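Local coordinates for protein LupI (PDB 6IY4) that probably inhibits metalloendopeptidases, as a small periplasmic beta-barrel protein of the Inh protease-inhibitor family from a marine Flavobacterium, at residues L43-T48 with D63-L68; R30-Q35 with T48-T53. One frame throughout, in Å; residues are numbered along the deposited sequence.

Contact 1: residues L43-T48 with D63-L68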
loop_
_atom_site.group_PDB
_atom_site.type_symbol
_atom_site.label_atom_id
_atom_site.label_comp_id
_atom_site.label_asym_id
_atom_site.label_seq_id
_atom_site.Cartn_x
_atom_site.Cartn_y
_atom_site.Cartn_z
ATOM N N LEU A 43 3.003 7.717 -6.046
ATOM C CA LEU A 43 3.171 8.413 -4.755
ATOM C C LEU A 43 4.392 9.334 -4.857
ATOM O O LEU A 43 5.397 8.912 -5.480
ATOM C CB LEU A 43 3.355 7.360 -3.651
ATOM C CG LEU A 43 2.214 6.368 -3.446
ATOM C CD1 LEU A 43 2.584 5.331 -2.412
ATOM C CD2 LEU A 43 0.918 7.065 -3.077
ATOM N N GLY A 44 4.309 10.466 -4.172
ATOM C CA GLY A 44 5.429 11.422 -4.033
ATOM C C GLY A 44 6.598 10.835 -3.266
ATOM O O GLY A 44 7.761 11.110 -3.597
ATOM N N ARG A 45 6.293 9.992 -2.284
ATOM C CA ARG A 45 7.284 9.397 -1.368
ATOM C C ARG A 45 7.224 7.897 -1.566
ATOM O O ARG A 45 6.152 7.365 -1.360
ATOM C CB ARG A 45 6.935 9.834 0.050
ATOM C CG ARG A 45 8.059 9.541 1.026
ATOM C CD ARG A 45 7.639 9.742 2.465
ATOM N NE ARG A 45 7.230 11.123 2.681
ATOM C CZ ARG A 45 8.060 12.174 2.711
ATOM N NH1 ARG A 45 9.368 12.030 2.511
ATOM N NH2 ARG A 45 7.566 13.378 2.962
ATOM N N THR A 46 8.292 7.258 -2.014
ATOM C CA THR A 46 8.330 5.799 -2.211
ATOM C C THR A 46 8.361 5.103 -0.845
ATOM O O THR A 46 9.207 5.404 -0.029
ATOM C CB THR A 46 9.559 5.405 -3.022
ATOM O OG1 THR A 46 9.373 5.975 -4.324
ATOM C CG2 THR A 46 9.703 3.909 -3.122
ATOM N N PRO A 47 7.451 4.151 -0.547
ATOM C CA PRO A 47 7.439 3.498 0.752
ATOM C C PRO A 47 8.557 2.471 0.948
ATOM O O PRO A 47 8.909 1.783 -0.045
ATOM C CB PRO A 47 6.110 2.716 0.743
ATOM C CG PRO A 47 5.353 3.176 -0.452
ATOM C CD PRO A 47 6.369 3.691 -1.435
ATOM N N THR A 48 9.139 2.431 2.139
ATOM C CA THR A 48 10.158 1.416 2.506
ATOM C C THR A 48 9.624 0.523 3.614
ATOM O O THR A 48 10.150 -0.600 3.753
ATOM C CB THR A 48 11.493 2.066 2.905
ATOM O OG1 THR A 48 11.275 2.943 4.011
ATOM C CG2 THR A 48 12.109 2.828 1.753
ATOM N N ASP A 63 12.474 8.077 5.556
ATOM C CA ASP A 63 12.803 9.031 6.643
ATOM C C ASP A 63 11.794 8.892 7.755
ATOM O O ASP A 63 11.899 9.621 8.753
ATOM C CB ASP A 63 12.793 10.442 6.084
ATOM C CG ASP A 63 11.410 10.892 5.680
ATOM O OD1 ASP A 63 10.587 10.023 5.310
ATOM O OD2 ASP A 63 11.172 12.108 5.744
ATOM N N GLY A 64 10.851 7.978 7.604
ATOM C CA GLY A 64 9.901 7.690 8.679
ATOM C C GLY A 64 8.657 8.513 8.503
ATOM O O GLY A 64 7.756 8.324 9.320
ATOM N N SER A 65 8.546 9.285 7.413
ATOM C CA SER A 65 7.348 10.120 7.150
ATOM C C SER A 65 6.322 9.350 6.313
ATOM O O SER A 65 6.640 8.344 5.706
ATOM C CB SER A 65 7.674 11.399 6.477
ATOM O OG SER A 65 7.831 11.156 5.109
ATOM N N GLN A 66 5.085 9.803 6.373
ATOM C CA GLN A 66 3.950 9.116 5.735
ATOM C C GLN A 66 4.105 9.214 4.222
ATOM O O GLN A 66 4.170 10.315 3.659
ATOM C CB GLN A 66 2.632 9.715 6.228
ATOM C CG GLN A 66 1.379 9.116 5.598
ATOM C CD GLN A 66 0.138 9.577 6.325
ATOM O OE1 GLN A 66 -0.918 9.831 5.740
ATOM N NE2 GLN A 66 0.272 9.657 7.625
ATOM N N SER A 67 4.092 8.061 3.558
ATOM C CA SER A 67 3.915 7.990 2.095
ATOM C C SER A 67 2.416 7.961 1.754
ATOM O O SER A 67 1.975 8.644 0.786
ATOM C CB SER A 67 4.653 6.803 1.509
ATOM O OG SER A 67 4.169 6.601 0.199
ATOM N N LEU A 68 1.616 7.219 2.536
ATOM C CA LEU A 68 0.150 7.202 2.314
ATOM C C LEU A 68 -0.498 6.507 3.504
ATOM O O LEU A 68 0.046 5.525 4.020
ATOM C CB LEU A 68 -0.188 6.461 1.028
ATOM C CG LEU A 68 -1.616 6.624 0.528
ATOM C CD1 LEU A 68 -1.865 8.044 0.085
ATOM C CD2 LEU A 68 -1.912 5.639 -0.600
HETATM O O HOH W 1 3.557 10.000 -1.065
#
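Ser67 reaches across to Arg45 with its hydroxyl, donating a hydrogen bond from OG to the carbonyl O of Arg45 at 2.6 Å. The donor sits 25° off the carbonyl plane, and OG is delivered there because it stands anti to the backbone N of Ser67 (chi1 165°). Apolar carbons also pack on that hydroxyl: Leu43 CD1 lies 3.3 Å from Ser67 OG, and the ring carbon CG of Pro47 approaches the same oxygen from a little farther off. A water bridges the two backbones close by, accepting from Arg45 N and donating to Ser67 O at 2.8 Å. Deeper in, Leu43 CD2 meets Leu68 CD2 at 4.0 Å, the two side chains crossing at about a right angle, and both leucines also rest on Val82 of strand 77-82.

Toward the surface, the Arg45 side chain runs out over the turn 63-65. Its NE makes a weak hydrogen bond to Gln66 O (3.3 Å), which lies at the edge of the guanidinium, while Ser65 CB sits over one face. The salt bridge to Asp63 is long, Arg45 NH1 to Asp63 OD1 at 3.7 Å, with the oxygen well out of the guanidinium plane. Asp63 OD1 also accepts from Ser65 N in an Asx turn (3.0 Å), which shapes the loop leading into strand 66-74. Ser67 and Leu68 form a classic beta bulge opposite Leu59, at the corner of that strand.

The connection 43-48 is thus fastened to the bulge by a short hydroxyl bond, a bridging water and leucine packing, while the arginine adds a weak bond and probably a diffuse attraction to Asp63.

Contact 2: residues R30-Q35 with T48-T53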
loop_
_atom_site.group_PDB
_atom_site.type_symbol
_atom_site.label_atom_id
_atom_site.label_comp_id
_atom_site.label_asym_id
_atom_site.label_seq_id
_atom_site.Cartn_x
_atom_site.Cartn_y
_atom_site.Cartn_z
ATOM N N ARG A 30 7.608 -6.017 8.060
ATOM C CA ARG A 30 7.070 -4.677 7.728
ATOM C C ARG A 30 7.942 -3.981 6.669
ATOM O O ARG A 30 7.905 -2.772 6.596
ATOM C CB ARG A 30 6.822 -3.903 9.035
ATOM C CG ARG A 30 5.686 -4.498 9.858
ATOM C CD ARG A 30 5.142 -3.571 10.911
ATOM N NE ARG A 30 6.232 -3.154 11.778
ATOM C CZ ARG A 30 6.852 -1.961 11.738
ATOM N NH1 ARG A 30 6.486 -1.016 10.882
ATOM N NH2 ARG A 30 7.862 -1.710 12.557
ATOM N N THR A 31 8.594 -4.720 5.789
ATOM C CA THR A 31 9.203 -4.223 4.557
ATOM C C THR A 31 8.426 -4.758 3.373
ATOM O O THR A 31 7.369 -5.377 3.550
ATOM C CB THR A 31 10.681 -4.603 4.483
ATOM O OG1 THR A 31 10.798 -6.023 4.464
ATOM C CG2 THR A 31 11.390 -4.065 5.691
ATOM N N PHE A 32 8.906 -4.428 2.187
ATOM C CA PHE A 32 8.292 -4.838 0.919
ATOM C C PHE A 32 9.280 -5.581 0.045
ATOM O O PHE A 32 10.452 -5.342 0.159
ATOM C CB PHE A 32 7.889 -3.631 0.091
ATOM C CG PHE A 32 6.983 -2.650 0.792
ATOM C CD1 PHE A 32 5.610 -2.824 0.803
ATOM C CD2 PHE A 32 7.527 -1.524 1.401
ATOM C CE1 PHE A 32 4.803 -1.880 1.409
ATOM C CE2 PHE A 32 6.709 -0.583 2.010
ATOM C CZ PHE A 32 5.344 -0.754 1.987
ATOM N N SER A 33 8.780 -6.423 -0.831
ATOM C CA SER A 33 9.599 -6.938 -1.940
ATOM C C SER A 33 9.989 -5.768 -2.864
ATOM O O SER A 33 9.416 -4.672 -2.794
ATOM C CB SER A 33 8.861 -8.040 -2.643
ATOM O OG SER A 33 7.734 -7.536 -3.331
ATOM N N ALA A 34 11.022 -5.986 -3.684
ATOM C CA ALA A 34 11.624 -4.949 -4.549
ATOM C C ALA A 34 10.595 -4.337 -5.505
ATOM O O ALA A 34 10.804 -3.165 -5.926
ATOM C CB ALA A 34 12.764 -5.575 -5.317
ATOM N N GLN A 35 9.538 -5.093 -5.814
ATOM C CA GLN A 35 8.447 -4.733 -6.745
ATOM C C GLN A 35 7.777 -3.439 -6.264
ATOM O O GLN A 35 7.144 -2.770 -7.123
ATOM C CB GLN A 35 7.434 -5.867 -6.867
ATOM C CG GLN A 35 7.889 -6.996 -7.779
ATOM C CD GLN A 35 8.888 -7.920 -7.145
ATOM O OE1 GLN A 35 9.024 -7.963 -5.931
ATOM N NE2 GLN A 35 9.559 -8.713 -7.972
ATOM N N THR A 48 9.139 2.431 2.139
ATOM C CA THR A 48 10.158 1.416 2.506
ATOM C C THR A 48 9.624 0.523 3.614
ATOM O O THR A 48 10.150 -0.600 3.753
ATOM C CB THR A 48 11.493 2.066 2.905
ATOM O OG1 THR A 48 11.275 2.943 4.011
ATOM C CG2 THR A 48 12.109 2.828 1.753
ATOM N N THR A 49 8.670 0.981 4.438
ATOM C CA THR A 49 8.067 0.139 5.471
ATOM C C THR A 49 6.564 0.403 5.536
ATOM O O THR A 49 6.054 1.265 4.820
ATOM C CB THR A 49 8.694 0.310 6.844
ATOM O OG1 THR A 49 8.453 1.637 7.333
ATOM C CG2 THR A 49 10.189 0.065 6.812
ATOM N N TRP A 50 5.889 -0.427 6.302
ATOM C CA TRP A 50 4.432 -0.291 6.480
ATOM C C TRP A 50 4.068 -0.600 7.915
ATOM O O TRP A 50 4.782 -1.308 8.591
ATOM C CB TRP A 50 3.682 -1.157 5.465
ATOM C CG TRP A 50 4.029 -2.612 5.513
ATOM C CD1 TRP A 50 4.993 -3.272 4.811
ATOM C CD2 TRP A 50 3.337 -3.612 6.288
ATOM N NE1 TRP A 50 4.968 -4.597 5.118
ATOM C CE2 TRP A 50 3.955 -4.844 6.011
ATOM C CE3 TRP A 50 2.279 -3.586 7.205
ATOM C CZ2 TRP A 50 3.539 -6.039 6.600
ATOM C CZ3 TRP A 50 1.840 -4.774 7.769
ATOM C CH2 TRP A 50 2.475 -5.986 7.485
ATOM N N SER A 51 2.889 -0.134 8.323
ATOM C CA SER A 51 2.391 -0.389 9.683
ATOM C C SER A 51 0.883 -0.386 9.675
ATOM O O SER A 51 0.260 0.573 9.235
ATOM C CB SER A 51 2.911 0.641 10.638
ATOM O OG SER A 51 2.609 0.258 11.967
ATOM N N PRO A 52 0.249 -1.437 10.206
ATOM C CA PRO A 52 -1.204 -1.468 10.257
ATOM C C PRO A 52 -1.694 -0.525 11.351
ATOM O O PRO A 52 -0.964 -0.265 12.296
ATOM C CB PRO A 52 -1.560 -2.917 10.602
ATOM C CG PRO A 52 -0.274 -3.594 10.938
ATOM C CD PRO A 52 0.875 -2.634 10.768
ATOM N N THR A 53 -2.916 -0.051 11.203
ATOM C CA THR A 53 -3.615 0.775 12.213
ATOM C C THR A 53 -4.942 0.095 12.443
ATOM O O THR A 53 -5.319 -0.831 11.728
ATOM C CB THR A 53 -3.772 2.217 11.732
ATOM O OG1 THR A 53 -4.825 2.182 10.760
ATOM C CG2 THR A 53 -2.478 2.789 11.186
HETATM O O HOH W 2 11.067 -2.358 1.891
#
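Trp50 lays its indole against Arg30, whose CA stands over one face of the five-membered ring, 3.7 Å from its centroid, in a CH-pi contact. The indole takes up this place because CG of Trp50 lies between its own backbone N and carbonyl carbon (chi1 57°), with the ring turned nearly perpendicular to the CA-CB-CG plane (chi2 -91°). That pose also aims NE1 at Thr31 O, 3.0 Å away and close to the indole plane, although the donor arrives from above the carbonyl plane.

The phenyl of Phe32 lies beside the five-membered ring of the indole. Its CE1 comes within 3.7 Å of Trp50 CD1, which lies over one face of the phenyl, and the two rings are inclined at 52°. Another edge of the phenyl faces the backbone of Thr48, and Phe32 CE2 comes to 3.4 Å from Thr49 O. Both aromatic side chains reach inward to Leu26 and Leu59, and Trp50 continues to Pro3 and Val6 of helix 3-6.

The Arg30 side chain extends alongside the strand toward Ser51: bent at its third torsion, it brings NH1 to Trp50 O at 2.9 Å, with the acceptor near the guanidinium plane. Between the backbones, Trp50 N donates to Arg30 O at 3.1 Å; the same oxygen also receives a CA-H...O contact from Thr49. Farther along, a water accepts from Phe32 N and donates to Thr48 O.

Trp50 is therefore gripped through its backbone N, its carbonyl O and its indole NE1, all by 30-31. These bonds satisfy the polar atoms of a buried tryptophan and, with the packing of Phe32, dock residues 30-32 on the edge strand 49-53.

Contacts 1 and 2 have centres about 10 Å apart and meet directly, Pro47 CB lying 3.6 Å from Phe32 CE2. Their segments alternate along the chain, in the order 30-35, 43-48, 48-53 and 63-68, and Thr48 belongs to both. The long connection between strands 22-26 and 49-53 is held at two places: contact 2 sets its early part on strand 49-53, and contact 1 sets its later part against the start of strand 66-74. Strand 56-60 lies between these two strands in the antiparallel sheet. Together the contacts hold a largely irregular connection to the 49-53/56-60/66-74 side of the sheet, while the Cys22-Cys38 disulfide ties it to strand 22-26.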